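Local atomic coordinates of alcohol dehydrogenase, zinc-containing (Thermotoga maritima, PDB entry 1VJ0), a protein that is probably a zinc-dependent oxidoreductase of the medium-chain dehydrogenase family, interconverting alcohols and carbonyl compounds with a nicotinamide cofactor. Residues 214-219 against 240-245; 253-258 against 281-286; 306-311 against 319-324. One frame throughout, in Å; residues are numbered along the deposited sequence.

Contact 1: 214-219 against 240-245; sequences IARSLG and GADLTL
Arg216 reaches from the last turn of its helix to Gly240 and Asp242, mainly through one nitrogen. NH1 donates to Gly240 O at 2.8 Å and to Asp242 OD2 at 2.7 Å, and both acceptors lie at the guanidinium edge, close to its plane. The carbonyl is approached almost head-on, its C=O...NH1 angle being 172°. The carboxylate is met from above its own plane, and the two flat groups are turned 70° apart; the second bond to OD2, from Arg216 NH2, is weak at 3.3 Å, NH2 bonding mainly to Ala220 O. Bends at chi2 and chi3 fold the arginine chain so that Arg216 CD passes 3.6 Å from Gly240 O. This is the tight side: a CB built onto Gly240 would fall 3.1 Å from Arg216 CG, and at these Schellman backbone angles it would also crowd the preceding carbonyl O, itself calling for glycine. Asp242 forms the solvent side, an exposed residue touched through its carboxylate alone. Strand 222-227 ties both halves together, since Val223 packs on Arg216 and gives its N-H to Asp242 OD2. The contact joins the end of helix 206-217 to the turn entering the outermost strand, 243-246, of this chain's Rossmann-type sheet.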
ATOM      1  N   ILE A 214      10.337  18.781   3.042  1.00 26.34           N
ATOM      2  CA  ILE A 214       9.750  17.472   3.236  1.00 28.14           C
ATOM      3  C   ILE A 214      10.328  16.559   2.191  1.00 28.18           C
ATOM      4  O   ILE A 214      10.743  15.459   2.538  1.00 28.26           O
ATOM      5  CB  ILE A 214       8.238  17.516   3.175  1.00 27.94           C
ATOM      6  CG1 ILE A 214       7.682  18.280   4.394  1.00 27.60           C
ATOM      7  CG2 ILE A 214       7.598  16.134   3.049  1.00 30.73           C
ATOM      8  CD1 ILE A 214       6.259  18.853   4.119  1.00 29.12           C
ATOM      9  N   ALA A 215      10.385  17.004   0.942  1.00 27.40           N
ATOM     10  CA  ALA A 215      10.954  16.151  -0.128  1.00 28.22           C
ATOM     11  C   ALA A 215      12.367  15.716   0.211  1.00 28.46           C
ATOM     12  O   ALA A 215      12.716  14.549   0.098  1.00 27.57           O
ATOM     13  CB  ALA A 215      10.937  16.868  -1.489  1.00 27.50           C
ATOM     14  N   ARG A 216      13.178  16.680   0.643  1.00 28.45           N
ATOM     15  CA  ARG A 216      14.561  16.409   1.049  1.00 29.58           C
ATOM     16  C   ARG A 216      14.586  15.413   2.231  1.00 28.98           C
ATOM     17  O   ARG A 216      15.326  14.455   2.214  1.00 29.03           O
ATOM     18  CB  ARG A 216      15.267  17.702   1.454  1.00 29.20           C
ATOM     19  CG  ARG A 216      15.893  18.494   0.342  1.00 33.15           C
ATOM     20  CD  ARG A 216      17.375  18.083  -0.010  1.00 35.68           C
ATOM     21  NE  ARG A 216      17.396  16.984  -0.981  1.00 35.55           N
ATOM     22  CZ  ARG A 216      17.546  17.098  -2.298  1.00 36.77           C
ATOM     23  NH1 ARG A 216      17.701  18.282  -2.862  1.00 35.39           N
ATOM     24  NH2 ARG A 216      17.539  16.008  -3.062  1.00 35.97           N
ATOM     25  N   SER A 217      13.743  15.637   3.231  1.00 27.59           N
ATOM     26  CA  SER A 217      13.735  14.820   4.426  1.00 28.10           C
ATOM     27  C   SER A 217      13.324  13.368   4.222  1.00 27.59           C
ATOM     28  O   SER A 217      13.806  12.500   4.938  1.00 26.22           O
ATOM     29  CB  SER A 217      12.839  15.465   5.483  1.00 28.41           C
ATOM     30  OG  SER A 217      13.328  16.754   5.782  1.00 30.41           O
ATOM     31  N   LEU A 218      12.476  13.129   3.232  1.00 28.20           N
ATOM     32  CA  LEU A 218      12.004  11.775   2.880  1.00 28.85           C
ATOM     33  C   LEU A 218      12.955  11.070   1.904  1.00 28.14           C
ATOM     34  O   LEU A 218      12.781   9.900   1.601  1.00 28.99           O
ATOM     35  CB  LEU A 218      10.610  11.857   2.282  1.00 28.83           C
ATOM     36  CG  LEU A 218       9.536  12.416   3.225  1.00 31.24           C
ATOM     37  CD1 LEU A 218       8.188  12.476   2.564  1.00 34.71           C
ATOM     38  CD2 LEU A 218       9.469  11.608   4.516  1.00 32.43           C
ATOM     39  N   GLY A 219      13.971  11.781   1.454  1.00 28.01           N
ATOM     40  CA  GLY A 219      15.060  11.164   0.717  1.00 27.22           C
ATOM     41  C   GLY A 219      14.971  11.267  -0.793  1.00 28.12           C
ATOM     42  O   GLY A 219      15.626  10.491  -1.505  1.00 26.86           O
ATOM     43  N   GLY A 240      16.976  23.791   0.156  1.00 29.82           N
ATOM     44  CA  GLY A 240      17.405  22.487  -0.348  1.00 30.67           C
ATOM     45  C   GLY A 240      17.035  22.118  -1.775  1.00 30.39           C
ATOM     46  O   GLY A 240      17.315  21.012  -2.177  1.00 30.89           O
ATOM     47  N   ALA A 241      16.358  22.999  -2.523  1.00 30.27           N
ATOM     48  CA  ALA A 241      16.073  22.718  -3.939  1.00 29.28           C
ATOM     49  C   ALA A 241      17.379  22.561  -4.737  1.00 29.57           C
ATOM     50  O   ALA A 241      18.321  23.375  -4.595  1.00 28.37           O
ATOM     51  CB  ALA A 241      15.194  23.823  -4.542  1.00 28.69           C
ATOM     52  N   ASP A 242      17.430  21.563  -5.620  1.00 28.88           N
ATOM     53  CA  ASP A 242      18.587  21.364  -6.507  1.00 29.66           C
ATOM     54  C   ASP A 242      18.551  22.285  -7.734  1.00 29.32           C
ATOM     55  O   ASP A 242      19.576  22.580  -8.311  1.00 28.41           O
ATOM     56  CB  ASP A 242      18.615  19.911  -7.015  1.00 31.07           C
ATOM     57  CG  ASP A 242      18.782  18.902  -5.889  1.00 32.05           C
ATOM     58  OD1 ASP A 242      19.870  18.898  -5.280  1.00 31.33           O
ATOM     59  OD2 ASP A 242      17.914  18.088  -5.567  1.00 28.94           O
ATOM     60  N   LEU A 243      17.349  22.650  -8.167  1.00 28.07           N
ATOM     61  CA  LEU A 243      17.166  23.485  -9.349  1.00 27.65           C
ATOM     62  C   LEU A 243      15.928  24.273  -9.165  1.00 27.13           C
ATOM     63  O   LEU A 243      14.937  23.769  -8.601  1.00 28.59           O
ATOM     64  CB  LEU A 243      16.972  22.592 -10.580  1.00 28.44           C
ATOM     65  CG  LEU A 243      16.733  23.263 -11.928  1.00 26.79           C
ATOM     66  CD1 LEU A 243      17.936  24.070 -12.352  1.00 28.25           C
ATOM     67  CD2 LEU A 243      16.380  22.245 -13.003  1.00 28.53           C
ATOM     68  N   THR A 244      15.974  25.511  -9.598  1.00 26.68           N
ATOM     69  CA  THR A 244      14.757  26.362  -9.733  1.00 26.45           C
ATOM     70  C   THR A 244      14.595  26.808 -11.165  1.00 26.10           C
ATOM     71  O   THR A 244      15.559  26.949 -11.885  1.00 23.36           O
ATOM     72  CB  THR A 244      14.722  27.573  -8.762  1.00 25.33           C
ATOM     73  OG1 THR A 244      15.805  28.483  -8.979  1.00 29.24           O
ATOM     74  CG2 THR A 244      14.923  27.106  -7.349  1.00 27.32           C
ATOM     75  N   LEU A 245      13.351  26.948 -11.589  1.00 25.95           N
ATOM     76  CA  LEU A 245      13.043  27.476 -12.896  1.00 25.55           C
ATOM     77  C   LEU A 245      12.001  28.572 -12.773  1.00 26.90           C
ATOM     78  O   LEU A 245      10.875  28.346 -12.271  1.00 26.31           O
ATOM     79  CB  LEU A 245      12.499  26.360 -13.755  1.00 26.47           C
ATOM     80  CG  LEU A 245      13.433  25.161 -13.979  1.00 27.23           C
ATOM     81  CD1 LEU A 245      12.653  23.923 -14.338  1.00 29.60           C
ATOM     82  CD2 LEU A 245      14.449  25.479 -15.057  1.00 28.06           C
TER

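Contact 2: 253-258 against 281-286; sequences EERRKA and LLEGSE
Arg255 NE donates to Glu283 OE2 over 2.8 Å, the shortest polar bond between the two helices, with an N-H...O angle of 156° and the syn lone pair of the oxygen as acceptor. The helices belong to successive beta-alpha-beta units of a Rossmann-type fold: helix 252-262 links strand 243-246 to strand 268-273, while helix 280-287 leads from there to strand 292-296. A second bond, from Arg255 NH2 to Glu283 OE1 at 3.1 Å, completes a bidentate pairing through NE and one terminal nitrogen, each taking its own carboxylate oxygen. It is not a coplanar pairing, however. Guanidinium and carboxylate planes are 56° apart, and OE1 is met from above the carboxylate plane. The arginine chain bends at chi3 (-67°), and it crosses the extended Glu283 side chain at about a right angle. Two bonds should restrict rotation of the carboxylate. Arg255 is buried, Ile226 packs against both partners, and Arg255 NH1 is taken up by Thr250 OG1.

The other salt bridge is looser. Arg256 NH1 and Glu286 OE1 stand 3.4 Å apart without a hydrogen bond, consistent with a mainly electrostatic attraction at a partly exposed position. Glu286 O lies over one face of the Arg256 guanidinium, also 3.4 Å from NH1 but at too poor an angle to bond, and 3.7 Å from Arg256 CD. The stronger polar partner of Glu286 is Trp313, whose NE1 bonds to OE2. Within helix 280-287, Leu281 O accepts twice from Ser285: N at 3.1 Å and OG at 2.7 Å reach it from opposite faces of the carbonyl plane.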
ATOM      1  N   GLU A 253       8.504  24.875 -22.841  1.00 29.41           N
ATOM      2  CA  GLU A 253       9.334  23.876 -23.527  1.00 30.41           C
ATOM      3  C   GLU A 253      10.731  23.743 -22.876  1.00 29.85           C
ATOM      4  O   GLU A 253      11.212  22.607 -22.679  1.00 27.57           O
ATOM      5  CB  GLU A 253       9.449  24.143 -25.030  1.00 31.60           C
ATOM      6  CG  GLU A 253       8.096  24.070 -25.750  1.00 36.40           C
ATOM      7  CD  GLU A 253       7.418  25.443 -25.982  1.00 43.21           C
ATOM      8  OE1 GLU A 253       7.430  26.353 -25.097  1.00 40.33           O
ATOM      9  OE2 GLU A 253       6.843  25.619 -27.101  1.00 50.08           O
ATOM     10  N   GLU A 254      11.362  24.904 -22.568  1.00 28.36           N
ATOM     11  CA  GLU A 254      12.643  24.937 -21.827  1.00 28.32           C
ATOM     12  C   GLU A 254      12.574  24.249 -20.486  1.00 28.01           C
ATOM     13  O   GLU A 254      13.489  23.525 -20.112  1.00 26.30           O
ATOM     14  CB  GLU A 254      13.099  26.373 -21.582  1.00 28.30           C
ATOM     15  CG  GLU A 254      13.574  27.022 -22.829  1.00 29.51           C
ATOM     16  CD  GLU A 254      14.016  28.457 -22.613  1.00 29.06           C
ATOM     17  OE1 GLU A 254      13.363  29.210 -21.880  1.00 25.35           O
ATOM     18  OE2 GLU A 254      15.044  28.789 -23.168  1.00 28.80           O
ATOM     19  N   ARG A 255      11.475  24.458 -19.746  1.00 27.59           N
ATOM     20  CA  ARG A 255      11.368  23.843 -18.438  1.00 28.06           C
ATOM     21  C   ARG A 255      11.181  22.325 -18.566  1.00 28.99           C
ATOM     22  O   ARG A 255      11.677  21.549 -17.756  1.00 28.72           O
ATOM     23  CB  ARG A 255      10.222  24.444 -17.677  1.00 28.23           C
ATOM     24  CG  ARG A 255      10.499  25.918 -17.367  1.00 26.44           C
ATOM     25  CD  ARG A 255       9.546  26.458 -16.347  1.00 30.37           C
ATOM     26  NE  ARG A 255       8.142  26.552 -16.778  1.00 29.27           N
ATOM     27  CZ  ARG A 255       7.621  27.531 -17.527  1.00 29.26           C
ATOM     28  NH1 ARG A 255       8.370  28.467 -18.068  1.00 31.03           N
ATOM     29  NH2 ARG A 255       6.306  27.552 -17.802  1.00 30.26           N
ATOM     30  N   ARG A 256      10.454  21.908 -19.583  1.00 29.08           N
ATOM     31  CA  ARG A 256      10.254  20.501 -19.785  1.00 31.29           C
ATOM     32  C   ARG A 256      11.568  19.812 -20.165  1.00 30.87           C
ATOM     33  O   ARG A 256      11.889  18.743 -19.633  1.00 31.18           O
ATOM     34  CB  ARG A 256       9.217  20.292 -20.840  1.00 32.51           C
ATOM     35  CG  ARG A 256       8.822  18.884 -20.999  1.00 37.85           C
ATOM     36  CD  ARG A 256       7.732  18.704 -22.005  1.00 46.65           C
ATOM     37  NE  ARG A 256       7.900  17.388 -22.598  1.00 54.03           N
ATOM     38  CZ  ARG A 256       6.906  16.615 -23.040  1.00 58.44           C
ATOM     39  NH1 ARG A 256       5.630  17.026 -22.979  1.00 61.13           N
ATOM     40  NH2 ARG A 256       7.193  15.416 -23.557  1.00 57.04           N
ATOM     41  N   LYS A 257      12.337  20.457 -21.034  1.00 29.88           N
ATOM     42  CA  LYS A 257      13.668  19.962 -21.387  1.00 30.11           C
ATOM     43  C   LYS A 257      14.573  19.813 -20.161  1.00 29.34           C
ATOM     44  O   LYS A 257      15.237  18.797 -20.027  1.00 28.31           O
ATOM     45  CB  LYS A 257      14.334  20.856 -22.432  1.00 29.75           C
ATOM     46  CG  LYS A 257      15.835  20.509 -22.722  1.00 31.19           C
ATOM     47  N   ALA A 258      14.569  20.811 -19.278  1.00 28.36           N
ATOM     48  CA  ALA A 258      15.348  20.763 -18.073  1.00 28.00           C
ATOM     49  C   ALA A 258      14.973  19.564 -17.221  1.00 28.77           C
ATOM     50  O   ALA A 258      15.849  18.877 -16.709  1.00 28.89           O
ATOM     51  CB  ALA A 258      15.200  22.030 -17.267  1.00 27.98           C
ATOM     52  N   LEU A 281      -1.907  22.747 -13.714  1.00 29.47           N
ATOM     53  CA  LEU A 281      -2.011  21.375 -14.181  1.00 30.57           C
ATOM     54  C   LEU A 281      -1.683  21.270 -15.650  1.00 30.61           C
ATOM     55  O   LEU A 281      -1.299  20.198 -16.111  1.00 32.19           O
ATOM     56  CB  LEU A 281      -3.431  20.786 -13.938  1.00 29.95           C
ATOM     57  CG  LEU A 281      -3.606  20.137 -12.564  1.00 32.28           C
ATOM     58  CD1 LEU A 281      -3.335  21.125 -11.441  1.00 33.70           C
ATOM     59  CD2 LEU A 281      -5.012  19.569 -12.512  1.00 33.46           C
ATOM     60  N   LEU A 282      -1.888  22.342 -16.402  1.00 31.60           N
ATOM     61  CA  LEU A 282      -1.584  22.308 -17.832  1.00 33.10           C
ATOM     62  C   LEU A 282      -0.085  22.088 -18.065  1.00 33.55           C
ATOM     63  O   LEU A 282       0.287  21.320 -18.947  1.00 36.23           O
ATOM     64  CB  LEU A 282      -2.038  23.582 -18.577  1.00 32.72           C
ATOM     65  CG  LEU A 282      -3.511  24.041 -18.394  1.00 34.19           C
ATOM     66  CD1 LEU A 282      -3.865  25.099 -19.374  1.00 38.28           C
ATOM     67  CD2 LEU A 282      -4.487  22.923 -18.486  1.00 36.16           C
ATOM     68  N   GLU A 283       0.761  22.734 -17.280  1.00 32.89           N
ATOM     69  CA  GLU A 283       2.219  22.463 -17.368  1.00 33.48           C
ATOM     70  C   GLU A 283       2.686  21.191 -16.629  1.00 31.57           C
ATOM     71  O   GLU A 283       3.411  20.373 -17.179  1.00 30.67           O
ATOM     72  CB  GLU A 283       3.001  23.667 -16.877  1.00 33.98           C
ATOM     73  CG  GLU A 283       4.430  23.290 -16.580  1.00 35.53           C
ATOM     74  CD  GLU A 283       5.349  24.459 -16.359  1.00 35.79           C
ATOM     75  OE1 GLU A 283       4.879  25.540 -15.902  1.00 39.35           O
ATOM     76  OE2 GLU A 283       6.562  24.252 -16.642  1.00 36.49           O
ATOM     77  N   GLY A 284       2.243  21.009 -15.405  1.00 31.38           N
ATOM     78  CA  GLY A 284       2.623  19.859 -14.624  1.00 31.32           C
ATOM     79  C   GLY A 284       2.357  18.537 -15.320  1.00 31.84           C
ATOM     80  O   GLY A 284       3.191  17.636 -15.263  1.00 31.18           O
ATOM     81  N   SER A 285       1.199  18.426 -15.972  1.00 31.57           N
ATOM     82  CA  SER A 285       0.791  17.177 -16.646  1.00 32.10           C
ATOM     83  C   SER A 285       1.801  16.803 -17.704  1.00 32.96           C
ATOM     84  O   SER A 285       2.149  15.635 -17.870  1.00 33.80           O
ATOM     85  CB  SER A 285      -0.612  17.349 -17.271  1.00 32.31           C
ATOM     86  OG  SER A 285      -1.631  17.534 -16.282  1.00 32.47           O
ATOM     87  N   GLU A 286       2.349  17.802 -18.380  1.00 32.34           N
ATOM     88  CA  GLU A 286       3.348  17.552 -19.408  1.00 33.12           C
ATOM     89  C   GLU A 286       4.741  17.247 -18.861  1.00 32.39           C
ATOM     90  O   GLU A 286       5.590  16.813 -19.613  1.00 33.58           O
ATOM     91  CB  GLU A 286       3.430  18.733 -20.384  1.00 34.70           C
ATOM     92  CG  GLU A 286       2.102  19.080 -21.113  1.00 38.83           C
ATOM     93  CD  GLU A 286       1.678  18.108 -22.209  1.00 45.75           C
ATOM     94  OE1 GLU A 286       2.303  17.054 -22.404  1.00 45.86           O
ATOM     95  OE2 GLU A 286       0.684  18.420 -22.925  1.00 53.36           O
TER

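Contact 3: 306-311 against 319-324; sequences VPFKVY and ATFKGI
With CG anti to the backbone N in Phe308 (chi1 -165°) and anti to the carbonyl carbon in Phe321 (chi1 -73°), the two side chains extend from opposite directions until their rings meet. The result is a T-shaped, edge-to-face pair with centroids 5.3 Å apart and planes inclined at 69°. Phe308 supplies the edge, through CE2 and CZ; Phe321 supplies the face. Phe308 CZ sits 3.7 Å above the plane of the Phe321 ring, displaced toward its rim, and Phe321 CE2 lies close to the plane of the Phe308 ring, at its edge. Accordingly the nearest approach is Phe308 CE2 to Phe321 CE2 at 3.7 Å, and Phe308 CZ lies 3.8 Å from Phe321 CZ. No hydrogen bond joins the two segments, so these buried rings carry the contact by themselves.

Strand 320-323 is the last strand of the chain's Rossmann-type parallel sheet. Its outer edge, together with strand 306-308, pairs antiparallel with the third subunit, continuing the sheet across the interface as in other medium-chain dehydrogenases. There Phe308 also meets Phe308 of the third subunit. Within the chain, Tyr294 and Ser285 pack on Phe321. Replacing Phe321 by an alanine is likely to deprive the Phe308 edge of its aromatic face and open a gap beside Tyr294. Trp313 makes a further edge-to-face pair with Phe308.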
ATOM      1  N   VAL A 306     -10.288  24.092 -16.253  1.00 28.72           N
ATOM      2  CA  VAL A 306      -9.143  24.065 -17.170  1.00 30.40           C
ATOM      3  C   VAL A 306      -9.352  22.974 -18.206  1.00 30.12           C
ATOM      4  O   VAL A 306     -10.010  21.976 -17.923  1.00 31.19           O
ATOM      5  CB  VAL A 306      -7.786  23.813 -16.442  1.00 31.36           C
ATOM      6  CG1 VAL A 306      -7.498  24.978 -15.491  1.00 34.89           C
ATOM      7  CG2 VAL A 306      -7.773  22.499 -15.719  1.00 31.79           C
ATOM      8  N   PRO A 307      -8.824  23.179 -19.404  1.00 30.08           N
ATOM      9  CA  PRO A 307      -8.947  22.203 -20.489  1.00 29.24           C
ATOM     10  C   PRO A 307      -8.035  21.013 -20.232  1.00 29.59           C
ATOM     11  O   PRO A 307      -6.819  21.109 -20.349  1.00 29.61           O
ATOM     12  CB  PRO A 307      -8.535  22.995 -21.755  1.00 29.80           C
ATOM     13  CG  PRO A 307      -7.791  24.190 -21.259  1.00 30.38           C
ATOM     14  CD  PRO A 307      -8.114  24.407 -19.822  1.00 29.16           C
ATOM     15  N   PHE A 308      -8.633  19.910 -19.803  1.00 28.44           N
ATOM     16  CA  PHE A 308      -7.869  18.743 -19.425  1.00 28.11           C
ATOM     17  C   PHE A 308      -7.872  17.721 -20.525  1.00 27.66           C
ATOM     18  O   PHE A 308      -8.928  17.337 -21.002  1.00 26.24           O
ATOM     19  CB  PHE A 308      -8.481  18.132 -18.181  1.00 30.57           C
ATOM     20  CG  PHE A 308      -7.589  17.149 -17.500  1.00 30.70           C
ATOM     21  CD1 PHE A 308      -7.577  15.816 -17.898  1.00 30.76           C
ATOM     22  CD2 PHE A 308      -6.804  17.539 -16.444  1.00 35.12           C
ATOM     23  CE1 PHE A 308      -6.781  14.902 -17.259  1.00 35.53           C
ATOM     24  CE2 PHE A 308      -6.004  16.636 -15.793  1.00 37.30           C
ATOM     25  CZ  PHE A 308      -5.982  15.281 -16.223  1.00 35.62           C
ATOM     26  N   LYS A 309      -6.667  17.265 -20.907  1.00 27.07           N
ATOM     27  CA  LYS A 309      -6.507  16.267 -21.942  1.00 27.49           C
ATOM     28  C   LYS A 309      -6.495  14.861 -21.321  1.00 27.11           C
ATOM     29  O   LYS A 309      -5.472  14.373 -20.848  1.00 25.29           O
ATOM     30  CB  LYS A 309      -5.196  16.487 -22.676  1.00 28.49           C
ATOM     31  CG  LYS A 309      -5.117  17.806 -23.389  1.00 30.11           C
ATOM     32  CD  LYS A 309      -3.869  17.906 -24.223  1.00 31.74           C
ATOM     33  CE  LYS A 309      -3.849  19.327 -24.843  1.00 36.97           C
ATOM     34  NZ  LYS A 309      -2.616  19.567 -25.653  1.00 41.69           N
ATOM     35  N   VAL A 310      -7.645  14.214 -21.360  1.00 25.89           N
ATOM     36  CA  VAL A 310      -7.811  12.957 -20.657  1.00 26.73           C
ATOM     37  C   VAL A 310      -6.924  11.839 -21.205  1.00 25.99           C
ATOM     38  O   VAL A 310      -6.336  11.108 -20.436  1.00 25.54           O
ATOM     39  CB  VAL A 310      -9.263  12.506 -20.667  1.00 27.23           C
ATOM     40  CG1 VAL A 310      -9.412  11.100 -20.031  1.00 28.04           C
ATOM     41  CG2 VAL A 310     -10.124  13.574 -19.984  1.00 28.85           C
ATOM     42  N   TYR A 311      -6.865  11.653 -22.514  1.00 26.30           N
ATOM     43  CA  TYR A 311      -6.053  10.572 -23.045  1.00 26.89           C
ATOM     44  C   TYR A 311      -4.560  10.743 -22.750  1.00 28.07           C
ATOM     45  O   TYR A 311      -3.905   9.822 -22.240  1.00 26.31           O
ATOM     46  CB  TYR A 311      -6.249  10.438 -24.544  1.00 27.69           C
ATOM     47  CG  TYR A 311      -5.471   9.319 -25.155  1.00 28.50           C
ATOM     48  CD1 TYR A 311      -5.860   8.011 -24.939  1.00 27.45           C
ATOM     49  CD2 TYR A 311      -4.376   9.563 -25.994  1.00 29.03           C
ATOM     50  CE1 TYR A 311      -5.193   6.961 -25.515  1.00 29.18           C
ATOM     51  CE2 TYR A 311      -3.676   8.488 -26.590  1.00 28.29           C
ATOM     52  CZ  TYR A 311      -4.111   7.188 -26.321  1.00 29.65           C
ATOM     53  OH  TYR A 311      -3.513   6.063 -26.858  1.00 30.16           O
ATOM     54  N   ALA A 319      -1.252   7.908 -15.237  1.00 28.20           N
ATOM     55  CA  ALA A 319      -0.910   8.887 -14.213  1.00 28.65           C
ATOM     56  C   ALA A 319      -1.875   8.853 -13.049  1.00 27.92           C
ATOM     57  O   ALA A 319      -3.032   8.543 -13.204  1.00 27.75           O
ATOM     58  CB  ALA A 319      -0.909  10.324 -14.816  1.00 28.34           C
ATOM     59  N   THR A 320      -1.378   9.129 -11.850  1.00 28.12           N
ATOM     60  CA  THR A 320      -2.240   9.366 -10.697  1.00 29.00           C
ATOM     61  C   THR A 320      -2.283  10.854 -10.418  1.00 28.77           C
ATOM     62  O   THR A 320      -1.222  11.494 -10.227  1.00 28.25           O
ATOM     63  CB  THR A 320      -1.707   8.616  -9.438  1.00 29.76           C
ATOM     64  OG1 THR A 320      -1.632   7.212  -9.703  1.00 30.04           O
ATOM     65  CG2 THR A 320      -2.669   8.707  -8.269  1.00 31.36           C
ATOM     66  N   PHE A 321      -3.484  11.422 -10.406  1.00 26.92           N
ATOM     67  CA  PHE A 321      -3.719  12.792  -9.912  1.00 28.38           C
ATOM     68  C   PHE A 321      -4.473  12.658  -8.615  1.00 29.15           C
ATOM     69  O   PHE A 321      -5.517  11.941  -8.543  1.00 29.11           O
ATOM     70  CB  PHE A 321      -4.590  13.628 -10.870  1.00 28.09           C
ATOM     71  CG  PHE A 321      -3.864  14.070 -12.168  1.00 27.57           C
ATOM     72  CD1 PHE A 321      -3.429  13.140 -13.089  1.00 29.03           C
ATOM     73  CD2 PHE A 321      -3.722  15.416 -12.485  1.00 27.34           C
ATOM     74  CE1 PHE A 321      -2.808  13.545 -14.292  1.00 29.49           C
ATOM     75  CE2 PHE A 321      -3.068  15.802 -13.649  1.00 28.40           C
ATOM     76  CZ  PHE A 321      -2.634  14.876 -14.553  1.00 28.37           C
ATOM     77  N   LYS A 322      -3.942  13.246  -7.566  1.00 27.88           N
ATOM     78  CA  LYS A 322      -4.522  13.048  -6.243  1.00 28.60           C
ATOM     79  C   LYS A 322      -4.757  14.401  -5.608  1.00 28.37           C
ATOM     80  O   LYS A 322      -3.798  15.096  -5.344  1.00 27.40           O
ATOM     81  CB  LYS A 322      -3.529  12.254  -5.384  1.00 30.62           C
ATOM     82  CG  LYS A 322      -3.888  12.058  -3.927  1.00 33.98           C
ATOM     83  CD  LYS A 322      -4.996  11.038  -3.787  1.00 36.45           C
ATOM     84  CE  LYS A 322      -5.851  11.280  -2.575  1.00 39.80           C
ATOM     85  NZ  LYS A 322      -7.165  10.526  -2.632  1.00 39.79           N
ATOM     86  N   GLY A 323      -6.018  14.787  -5.358  1.00 26.81           N
ATOM     87  CA  GLY A 323      -6.260  16.044  -4.678  1.00 27.67           C
ATOM     88  C   GLY A 323      -6.004  15.886  -3.186  1.00 27.65           C
ATOM     89  O   GLY A 323      -6.276  14.816  -2.613  1.00 26.77           O
ATOM     90  N   ILE A 324      -5.529  16.959  -2.551  1.00 27.00           N
ATOM     91  CA  ILE A 324      -5.148  16.960  -1.141  1.00 27.04           C
ATOM     92  C   ILE A 324      -5.982  17.993  -0.357  1.00 29.57           C
ATOM     93  O   ILE A 324      -5.922  19.208  -0.639  1.00 28.51           O
ATOM     94  CB  ILE A 324      -3.617  17.255  -0.971  1.00 27.94           C
ATOM     95  CG1 ILE A 324      -2.788  16.320  -1.826  1.00 27.17           C
ATOM     96  CG2 ILE A 324      -3.229  17.230   0.515  1.00 26.64           C
ATOM     97  CD1 ILE A 324      -2.899  14.872  -1.488  1.00 30.04           C
TER

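Contacts 1 and 3 reach the two outermost strands, 243-246 and 320-323, of one parallel sheet within the chain. The nearest atoms of the two contacts are about 10 Å apart. Contact 1 is a surface contact made by charge and a carbonyl; contact 3 is buried, purely aromatic and beside a subunit interface. Contact 2, partly buried, joins two helices through salt bridges, one tight and one loose. It touches both others: Leu245 CB packs 3.9 Å from Arg255 CD, strand 243-246 leading directly into helix 252-262, and Ser285 OG comes 3.3 Å from Phe321 CZ. The exposed and partly buried contacts 1 and 2 rely on charged groups, the buried contact 3 on aromatic rings.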